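Local coordinates for protein 4-hydroxythreonine-4-phosphate dehydrogenase (Legionella pneumophila subsp. pneumophila, PDB 6XMY) that probably catalyses the NAD(P)-dependent oxidation of 4-(phosphooxy)-L-threonine, a step in the synthesis of pyridoxine 5'-phosphate, at residues 11-16 / 36-41; 163-167 / 178-183; 295-299 / 315-319. All coordinates share one frame; numbering follows the deposited sequence.

Interaction 1 (11-16 / 36-41); sequences PLLISS and PVVILG
The flat groups here are peptide units, and the carbonyl of L40 takes two bonds at its oxygen from S16. S16 N lies in the carbonyl plane, 3.1 Å from L40 O. S16 OG lies closer, 2.8 Å from L40 O, tilted 15° from that plane. The hydroxyl gets there because chi1 of S16 is 65°, which sets OG between the backbone N and the carbonyl carbon.

Behind this end, strands 12-15 and 37-41 run parallel. L12 N gives to P36 O, V38 N to L12 O, I14 N to V38 O and L40 N to I14 O, each at 2.8 Å. The last donor stands 23° off the plane of the I14 carbonyl. V37 CA also brings its hydrogen to L12 O.

One face of the strand pair carries L12, I14, V37 and I39. There CG1 of I14 meets CD1 of I39 at 3.7 Å and CB of V37 at 3.8 Å, the side chains meeting at a slant. Helix 314-328 covers this face through V320 and M316, and C27 of helix 23-29 adds to it. The other face carries L13, S15, V38 and L40. CD2 of L13 touches CD1 of L40 at 3.6 Å. At the start of the pair, CB of P11 lies alongside CG2 of V38, 3.8 Å away. L109 and L102 of helix 96-111 pack against L13 and S15 on this side.

The two strands and helix 23-29 form a beta-alpha-beta unit. The pairing is held by backbone bonds, with valine, leucine and isoleucine side chains packing on both faces. The only side-chain hydrogen bond between the segments is that of S16, so polar grip beyond the backbone is confined to the C-terminal end.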
loop_
_atom_site.group_PDB
_atom_site.type_symbol
_atom_site.label_atom_id
_atom_site.label_comp_id
_atom_site.label_asym_id
_atom_site.label_seq_id
_atom_site.Cartn_x
_atom_site.Cartn_y
_atom_site.Cartn_z
ATOM N N PRO A 11 -11.231 12.390 10.068
ATOM C CA PRO A 11 -11.308 10.938 9.874
ATOM C C PRO A 11 -10.368 10.444 8.789
ATOM O O PRO A 11 -9.893 11.190 7.930
ATOM C CB PRO A 11 -12.770 10.696 9.473
ATOM C CG PRO A 11 -13.506 11.927 9.906
ATOM C CD PRO A 11 -12.511 13.054 9.780
ATOM N N LEU A 12 -10.115 9.141 8.850
ATOM C CA LEU A 12 -9.388 8.434 7.808
ATOM C C LEU A 12 -10.373 8.058 6.711
ATOM O O LEU A 12 -11.493 7.618 6.989
ATOM C CB LEU A 12 -8.784 7.153 8.391
ATOM C CG LEU A 12 -7.970 7.337 9.680
ATOM C CD1 LEU A 12 -7.723 6.002 10.391
ATOM C CD2 LEU A 12 -6.660 8.016 9.366
ATOM N N LEU A 13 -9.963 8.238 5.459
ATOM C CA LEU A 13 -10.818 7.913 4.321
ATOM C C LEU A 13 -10.394 6.568 3.748
ATOM O O LEU A 13 -9.212 6.366 3.458
ATOM C CB LEU A 13 -10.692 9.002 3.256
ATOM C CG LEU A 13 -11.711 9.021 2.125
ATOM C CD1 LEU A 13 -13.122 9.183 2.682
ATOM C CD2 LEU A 13 -11.367 10.148 1.147
ATOM N N ILE A 14 -11.347 5.648 3.598
ATOM C CA ILE A 14 -11.055 4.290 3.140
ATOM C C ILE A 14 -11.664 4.111 1.760
ATOM O O ILE A 14 -12.891 4.159 1.613
ATOM C CB ILE A 14 -11.616 3.223 4.095
ATOM C CG1 ILE A 14 -11.426 3.615 5.562
ATOM C CG2 ILE A 14 -11.019 1.833 3.774
ATOM C CD1 ILE A 14 -10.009 3.820 5.993
ATOM N N SER A 15 -10.827 3.907 0.744
ATOM C CA SER A 15 -11.358 3.485 -0.549
ATOM C C SER A 15 -11.752 2.018 -0.479
ATOM O O SER A 15 -10.912 1.159 -0.198
ATOM C CB SER A 15 -10.336 3.680 -1.659
ATOM O OG SER A 15 -10.727 2.911 -2.782
ATOM N N SER A 16 -13.021 1.726 -0.730
ATOM C CA SER A 16 -13.500 0.353 -0.663
ATOM C C SER A 16 -13.088 -0.508 -1.859
ATOM O O SER A 16 -13.362 -1.710 -1.845
ATOM C CB SER A 16 -15.016 0.325 -0.427
ATOM O OG SER A 16 -15.729 0.881 -1.519
ATOM N N PRO A 36 -11.586 5.752 13.458
ATOM C CA PRO A 36 -12.325 6.896 12.891
ATOM C C PRO A 36 -12.242 6.912 11.371
ATOM O O PRO A 36 -11.407 7.575 10.750
ATOM C CB PRO A 36 -11.599 8.091 13.504
ATOM C CG PRO A 36 -10.192 7.606 13.668
ATOM C CD PRO A 36 -10.297 6.160 14.045
ATOM N N VAL A 37 -13.135 6.144 10.749
ATOM C CA VAL A 37 -13.064 5.892 9.318
ATOM C C VAL A 37 -14.329 6.371 8.627
ATOM O O VAL A 37 -15.424 6.382 9.203
ATOM C CB VAL A 37 -12.806 4.401 9.010
ATOM C CG1 VAL A 37 -11.493 3.956 9.634
ATOM C CG2 VAL A 37 -13.975 3.538 9.496
ATOM N N VAL A 38 -14.159 6.772 7.370
ATOM C CA VAL A 38 -15.254 7.085 6.461
ATOM C C VAL A 38 -14.989 6.299 5.186
ATOM O O VAL A 38 -13.876 6.346 4.654
ATOM C CB VAL A 38 -15.312 8.596 6.163
ATOM C CG1 VAL A 38 -16.313 8.889 5.036
ATOM C CG2 VAL A 38 -15.682 9.377 7.441
ATOM N N ILE A 39 -15.990 5.555 4.716
ATOM C CA ILE A 39 -15.823 4.637 3.592
ATOM C C ILE A 39 -16.247 5.322 2.305
ATOM O O ILE A 39 -17.384 5.792 2.199
ATOM C CB ILE A 39 -16.653 3.357 3.786
ATOM C CG1 ILE A 39 -16.440 2.759 5.183
ATOM C CG2 ILE A 39 -16.360 2.364 2.671
ATOM C CD1 ILE A 39 -14.986 2.499 5.540
ATOM N N LEU A 40 -15.365 5.333 1.313
ATOM C CA LEU A 40 -15.709 5.744 -0.041
ATOM C C LEU A 40 -16.221 4.527 -0.792
ATOM O O LEU A 40 -15.472 3.569 -0.992
ATOM C CB LEU A 40 -14.470 6.237 -0.774
ATOM C CG LEU A 40 -13.963 7.635 -0.541
ATOM C CD1 LEU A 40 -12.640 7.739 -1.269
ATOM C CD2 LEU A 40 -14.979 8.687 -1.051
ATOM N N GLY A 41 -17.476 4.567 -1.219
ATOM C CA GLY A 41 -18.018 3.438 -1.948
ATOM C C GLY A 41 -19.498 3.625 -2.172
ATOM O O GLY A 41 -20.123 4.568 -1.674
#

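Interaction 2 (163-167 / 178-183)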
loop_
_atom_site.group_PDB
_atom_site.type_symbol
_atom_site.label_atom_id
_atom_site.label_comp_id
_atom_site.label_asym_id
_atom_site.label_seq_id
_atom_site.Cartn_x
_atom_site.Cartn_y
_atom_site.Cartn_z
ATOM N N ALA A 163 11.160 -2.333 1.060
ATOM C CA ALA A 163 10.884 -1.337 0.038
ATOM C C ALA A 163 11.372 -1.862 -1.301
ATOM O O ALA A 163 12.365 -2.589 -1.373
ATOM C CB ALA A 163 11.604 -0.026 0.360
ATOM N N LEU A 164 10.681 -1.473 -2.365
ATOM C CA LEU A 164 10.967 -1.955 -3.707
ATOM C C LEU A 164 11.589 -0.852 -4.552
ATOM O O LEU A 164 11.124 0.293 -4.538
ATOM C CB LEU A 164 9.684 -2.452 -4.377
ATOM C CG LEU A 164 8.956 -3.611 -3.687
ATOM C CD1 LEU A 164 7.698 -3.955 -4.458
ATOM C CD2 LEU A 164 9.874 -4.838 -3.527
ATOM N N VAL A 165 12.638 -1.207 -5.297
ATOM C CA VAL A 165 13.185 -0.279 -6.280
ATOM C C VAL A 165 12.258 -0.178 -7.479
ATOM O O VAL A 165 12.066 0.906 -8.044
ATOM C CB VAL A 165 14.617 -0.674 -6.687
ATOM C CG1 VAL A 165 15.133 0.252 -7.798
ATOM C CG2 VAL A 165 15.550 -0.665 -5.467
ATOM N N THR A 166 11.709 -1.314 -7.912
ATOM C CA THR A 166 10.711 -1.372 -8.967
ATOM C C THR A 166 9.492 -2.133 -8.463
ATOM O O THR A 166 9.607 -3.027 -7.621
ATOM C CB THR A 166 11.251 -2.041 -10.250
ATOM O OG1 THR A 166 11.543 -3.432 -10.019
ATOM C CG2 THR A 166 12.494 -1.309 -10.741
ATOM N N THR A 167 8.311 -1.762 -8.980
ATOM C CA THR A 167 7.056 -2.289 -8.461
ATOM C C THR A 167 6.431 -3.205 -9.500
ATOM O O THR A 167 6.896 -4.349 -9.681
ATOM C CB THR A 167 6.113 -1.152 -8.040
ATOM O OG1 THR A 167 5.791 -0.356 -9.187
ATOM C CG2 THR A 167 6.753 -0.286 -6.977
ATOM N N ILE A 178 16.290 -0.318 -13.763
ATOM C CA ILE A 178 17.097 -0.000 -12.587
ATOM C C ILE A 178 18.335 0.771 -13.018
ATOM O O ILE A 178 19.234 0.227 -13.668
ATOM C CB ILE A 178 17.466 -1.257 -11.792
ATOM C CG1 ILE A 178 16.195 -1.916 -11.247
ATOM C CG2 ILE A 178 18.452 -0.901 -10.671
ATOM C CD1 ILE A 178 16.411 -3.311 -10.747
ATOM N N SER A 179 18.387 2.040 -12.639
ATOM C CA SER A 179 19.547 2.890 -12.841
ATOM C C SER A 179 20.102 3.272 -11.476
ATOM O O SER A 179 19.426 3.139 -10.451
ATOM C CB SER A 179 19.160 4.163 -13.592
ATOM O OG SER A 179 18.246 4.928 -12.831
ATOM N N SER A 180 21.345 3.762 -11.468
ATOM C CA SER A 180 21.915 4.247 -10.214
ATOM C C SER A 180 21.072 5.383 -9.636
ATOM O O SER A 180 20.813 5.419 -8.427
ATOM C CB SER A 180 23.362 4.694 -10.427
ATOM O OG SER A 180 24.192 3.598 -10.793
ATOM N N LEU A 181 20.616 6.306 -10.491
ATOM C CA LEU A 181 19.804 7.426 -10.023
ATOM C C LEU A 181 18.505 6.953 -9.386
ATOM O O LEU A 181 18.076 7.499 -8.367
ATOM C CB LEU A 181 19.514 8.381 -11.180
ATOM C CG LEU A 181 20.596 9.413 -11.483
ATOM C CD1 LEU A 181 20.108 10.397 -12.536
ATOM C CD2 LEU A 181 20.979 10.149 -10.207
ATOM N N LEU A 182 17.863 5.938 -9.967
ATOM C CA LEU A 182 16.619 5.446 -9.385
ATOM C C LEU A 182 16.858 4.862 -8.000
ATOM O O LEU A 182 16.103 5.136 -7.062
ATOM C CB LEU A 182 15.959 4.410 -10.297
ATOM C CG LEU A 182 14.695 3.763 -9.704
ATOM C CD1 LEU A 182 13.569 4.778 -9.544
ATOM C CD2 LEU A 182 14.244 2.599 -10.566
ATOM N N ILE A 183 17.916 4.056 -7.853
ATOM C CA ILE A 183 18.237 3.471 -6.552
ATOM C C ILE A 183 18.483 4.568 -5.527
ATOM O O ILE A 183 17.985 4.511 -4.394
ATOM C CB ILE A 183 19.452 2.536 -6.676
ATOM C CG1 ILE A 183 19.107 1.324 -7.547
ATOM C CG2 ILE A 183 19.920 2.089 -5.301
ATOM C CD1 ILE A 183 20.316 0.490 -7.880
#
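V165 CG1 makes the tight part of this contact. It touches CD2 of L182 at 3.7 Å and lies 4.1 Å from CG1 of I183. CG1 of I178 lies 4.2 Å from the same V165 methyl. With chi1 of V165 at 176°, CG1 is anti to the backbone N and reaches out to this group of three. The V165 and L182 side chains meet at a slant, and CD2 of L182 also comes close to V165 O. Beside them, the methyl CG2 of T166 crosses the I178 side chain at about a right angle, 3.8 Å from its CG1.

The hydroxyl of T166 is used elsewhere: OG1 is hydrogen-bonded to M266 O. This leaves the methyl to serve the apolar contact.

L182 spans tight and loose parts: its CD2 packs on V165, yet the residue is partly exposed. On the looser side T166 CG2 is 4.3 Å from L182 CD2. S179, also partly exposed, is the N-cap of helix 180-197. Its OG accepts from L182 N at 3.1 Å, with an N-H...O angle of 156°. The cap thus fixes the backbone of the residue whose side chain meets V165. I178 and I183 are buried and also pack on helix 223-237.

The contact joins the turn after strand 161-164 to the first turn of helix 180-197. T166 is a neighbour of the zinc ligand H268, their side chains about 6 Å apart, but is itself about 11 Å from the zinc. Between the two segments the chemistry is purely apolar. Shape and burial hold them together, while polar bonds serve each segment separately: T166 OG1 is tied to M266 O, and the S179 cap closes the start of the helix.

Interaction 3 (295-299 / 315-319); sequences TSVDH and SMLAA. With NAD (nicotinamide-adenine-dinucleotide), chain B.
Strand 295-297 and helix 315-319 run nearly antiparallel, at 171°, with their axes 7.0 Å apart at closest approach. T295 OG1 gives a hydrogen bond to A319 O at 2.8 Å, coming from above the carbonyl plane. The methyl of A319 rests on S296 O. V297 CG1 lies 3.8 Å from M316 CB. S315 OG accepts from D298 N at 2.9 Å; it also bonds A283 O, so two partners grip this buried hydroxyl.

In the PdxA fold this strand end, with S296, V297 and H299, lines the NAD pocket, and the helix backs it through S315, M316 and A319. S296 points its CB away from the helix. With OG anti to the backbone N (chi1 -179°), the hydroxyl gives to V297 O on a lone pair. S296 OG also receives a weak bond from the nicotinamide amide, NAD N7N, at 3.3 Å.

The H299 ring lies between V297 and the adenine. V297 CB lies over one ring face, and NAD N6A is 3.3 Å above the opposite face, offset toward the rim. A water in the ring plane bonds H299 NE2 at 2.9 Å and accepts from M316 N. S315 CB lies at the same ring's edge, 3.8 Å from H299 CD2.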
loop_
_atom_site.group_PDB
_atom_site.type_symbol
_atom_site.label_atom_id
_atom_site.label_comp_id
_atom_site.label_asym_id
_atom_site.label_seq_id
_atom_site.Cartn_x
_atom_site.Cartn_y
_atom_site.Cartn_z
ATOM N N THR A 295 -1.935 4.273 3.106
ATOM C CA THR A 295 -1.630 2.880 3.401
ATOM C C THR A 295 -2.606 1.986 2.650
ATOM O O THR A 295 -3.575 2.447 2.034
ATOM C CB THR A 295 -1.703 2.591 4.905
ATOM O OG1 THR A 295 -3.044 2.802 5.362
ATOM C CG2 THR A 295 -0.753 3.495 5.672
ATOM N N SER A 296 -2.350 0.684 2.740
ATOM C CA SER A 296 -3.076 -0.281 1.934
ATOM C C SER A 296 -2.979 -1.656 2.570
ATOM O O SER A 296 -2.013 -1.974 3.278
ATOM C CB SER A 296 -2.491 -0.320 0.525
ATOM O OG SER A 296 -3.194 -1.234 -0.293
ATOM N N VAL A 297 -3.976 -2.489 2.252
ATOM C CA VAL A 297 -3.835 -3.915 2.496
ATOM C C VAL A 297 -2.659 -4.450 1.693
ATOM O O VAL A 297 -2.217 -3.851 0.706
ATOM C CB VAL A 297 -5.117 -4.673 2.127
ATOM C CG1 VAL A 297 -6.254 -4.279 3.052
ATOM C CG2 VAL A 297 -5.466 -4.454 0.654
ATOM N N ASP A 298 -2.148 -5.605 2.125
ATOM C CA ASP A 298 -1.044 -6.283 1.452
ATOM C C ASP A 298 -1.524 -7.461 0.615
ATOM O O ASP A 298 -0.777 -8.422 0.398
ATOM C CB ASP A 298 0.017 -6.739 2.454
ATOM C CG ASP A 298 -0.415 -7.953 3.237
ATOM O OD1 ASP A 298 -1.635 -8.175 3.378
ATOM O OD2 ASP A 298 0.470 -8.712 3.693
ATOM N N HIS A 299 -2.762 -7.413 0.143
ATOM C CA HIS A 299 -3.345 -8.524 -0.584
ATOM C C HIS A 299 -4.267 -7.971 -1.655
ATOM O O HIS A 299 -4.548 -6.770 -1.707
ATOM C CB HIS A 299 -4.096 -9.472 0.353
ATOM C CG HIS A 299 -5.223 -8.817 1.091
ATOM N ND1 HIS A 299 -6.398 -8.446 0.472
ATOM C CD2 HIS A 299 -5.360 -8.477 2.397
ATOM C CE1 HIS A 299 -7.208 -7.900 1.362
ATOM N NE2 HIS A 299 -6.603 -7.905 2.538
ATOM N N SER A 315 -4.940 -7.477 7.718
ATOM C CA SER A 315 -4.165 -6.479 6.986
ATOM C C SER A 315 -4.901 -5.144 6.913
ATOM O O SER A 315 -4.299 -4.085 7.126
ATOM C CB SER A 315 -3.820 -6.974 5.584
ATOM O OG SER A 315 -3.066 -5.993 4.899
ATOM N N MET A 316 -6.204 -5.165 6.621
ATOM C CA MET A 316 -6.973 -3.921 6.610
ATOM C C MET A 316 -6.904 -3.226 7.965
ATOM O O MET A 316 -6.674 -2.010 8.046
ATOM C CB MET A 316 -8.420 -4.202 6.213
ATOM C CG MET A 316 -9.317 -2.965 6.338
ATOM S SD MET A 316 -8.836 -1.552 5.303
ATOM C CE MET A 316 -9.566 -2.045 3.744
ATOM N N LEU A 317 -7.092 -3.986 9.051
ATOM C CA LEU A 317 -7.062 -3.376 10.378
ATOM C C LEU A 317 -5.698 -2.773 10.666
ATOM O O LEU A 317 -5.602 -1.661 11.202
ATOM C CB LEU A 317 -7.447 -4.400 11.447
ATOM C CG LEU A 317 -8.924 -4.783 11.509
ATOM C CD1 LEU A 317 -9.107 -6.070 12.326
ATOM C CD2 LEU A 317 -9.737 -3.648 12.114
ATOM N N ALA A 318 -4.629 -3.490 10.312
ATOM C CA ALA A 318 -3.281 -2.957 10.473
ATOM C C ALA A 318 -3.063 -1.712 9.618
ATOM O O ALA A 318 -2.407 -0.757 10.059
ATOM C CB ALA A 318 -2.251 -4.035 10.135
ATOM N N ALA A 319 -3.615 -1.692 8.397
ATOM C CA ALA A 319 -3.422 -0.545 7.509
ATOM C C ALA A 319 -4.119 0.697 8.045
ATOM O O ALA A 319 -3.571 1.805 7.969
ATOM C CB ALA A 319 -3.932 -0.866 6.106
HETATM P PA NAD B . -4.898 -11.995 -3.936
HETATM O O1A NAD B . -6.262 -11.621 -4.482
HETATM O O2A NAD B . -4.291 -11.620 -2.600
HETATM O O5B NAD B . -5.101 -13.704 -3.867
HETATM C C5B NAD B . -3.940 -14.344 -3.391
HETATM C C4B NAD B . -4.326 -15.445 -2.387
HETATM O O4B NAD B . -4.537 -14.829 -1.094
HETATM C C3B NAD B . -5.666 -16.096 -2.828
HETATM O O3B NAD B . -5.549 -17.466 -2.487
HETATM C C2B NAD B . -6.708 -15.324 -1.966
HETATM O O2B NAD B . -7.838 -16.087 -1.658
HETATM C C1B NAD B . -5.878 -15.094 -0.663
HETATM N N9A NAD B . -6.257 -13.877 0.048
HETATM C C8A NAD B . -6.103 -12.531 -0.327
HETATM N N7A NAD B . -6.546 -11.694 0.595
HETATM C C5A NAD B . -6.996 -12.503 1.630
HETATM C C6A NAD B . -7.578 -12.217 2.881
HETATM N N6A NAD B . -7.764 -10.927 3.266
HETATM N N1A NAD B . -7.938 -13.234 3.719
HETATM C C2A NAD B . -7.716 -14.512 3.283
HETATM N N3A NAD B . -7.179 -14.939 2.125
HETATM C C4A NAD B . -6.825 -13.884 1.312
HETATM O O3 NAD B . -3.878 -11.531 -5.106
HETATM P PN NAD B . -3.710 -12.103 -6.574
HETATM O O1N NAD B . -2.270 -12.064 -7.025
HETATM O O2N NAD B . -4.705 -13.188 -6.821
HETATM O O5D NAD B . -4.344 -10.790 -7.586
HETATM C C5D NAD B . -5.715 -10.581 -7.493
HETATM C C4D NAD B . -5.976 -9.136 -7.923
HETATM O O4D NAD B . -5.647 -8.279 -6.800
HETATM C C3D NAD B . -5.012 -8.725 -9.088
HETATM O O3D NAD B . -5.745 -7.857 -9.904
HETATM C C2D NAD B . -3.883 -7.970 -8.352
HETATM O O2D NAD B . -3.266 -6.959 -9.100
HETATM C C1D NAD B . -4.772 -7.269 -7.287
HETATM N N1N NAD B . -3.967 -6.801 -6.107
HETATM C C2N NAD B . -4.272 -5.549 -5.643
HETATM C C3N NAD B . -3.586 -5.021 -4.546
HETATM C C7N NAD B . -4.008 -3.666 -4.120
HETATM O O7N NAD B . -4.941 -3.085 -4.678
HETATM N N7N NAD B . -3.324 -3.110 -3.058
HETATM C C4N NAD B . -2.578 -5.776 -3.918
HETATM C C5N NAD B . -2.299 -7.063 -4.413
HETATM C C6N NAD B . -3.000 -7.570 -5.526
HETATM O O HOH W 1 -7.363 -7.513 5.267
#

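Overall arrangement
Along the chain the contacts come in series: interaction 1, then 2, then 3. Interactions 1 and 3 are neighbours, with centres about 13 Å apart. They touch where I14 CG2 meets M316 CE at 4.1 Å, so helix 314-328 packs on both strand regions. Strand 117-120 lies between strands 12-15 and 294-297. Interaction 2 is remote: its centre is about 31 Å from that of interaction 1, on the other side of the chain's centre, and about 24 Å from that of interaction 3. The NAD pocket includes residues of interaction 3, whose D298 side chain is about 9 Å from the zinc. Interaction 2 lies near the zinc ligands H168 and H268. Both contacts thus border the cofactor and metal region.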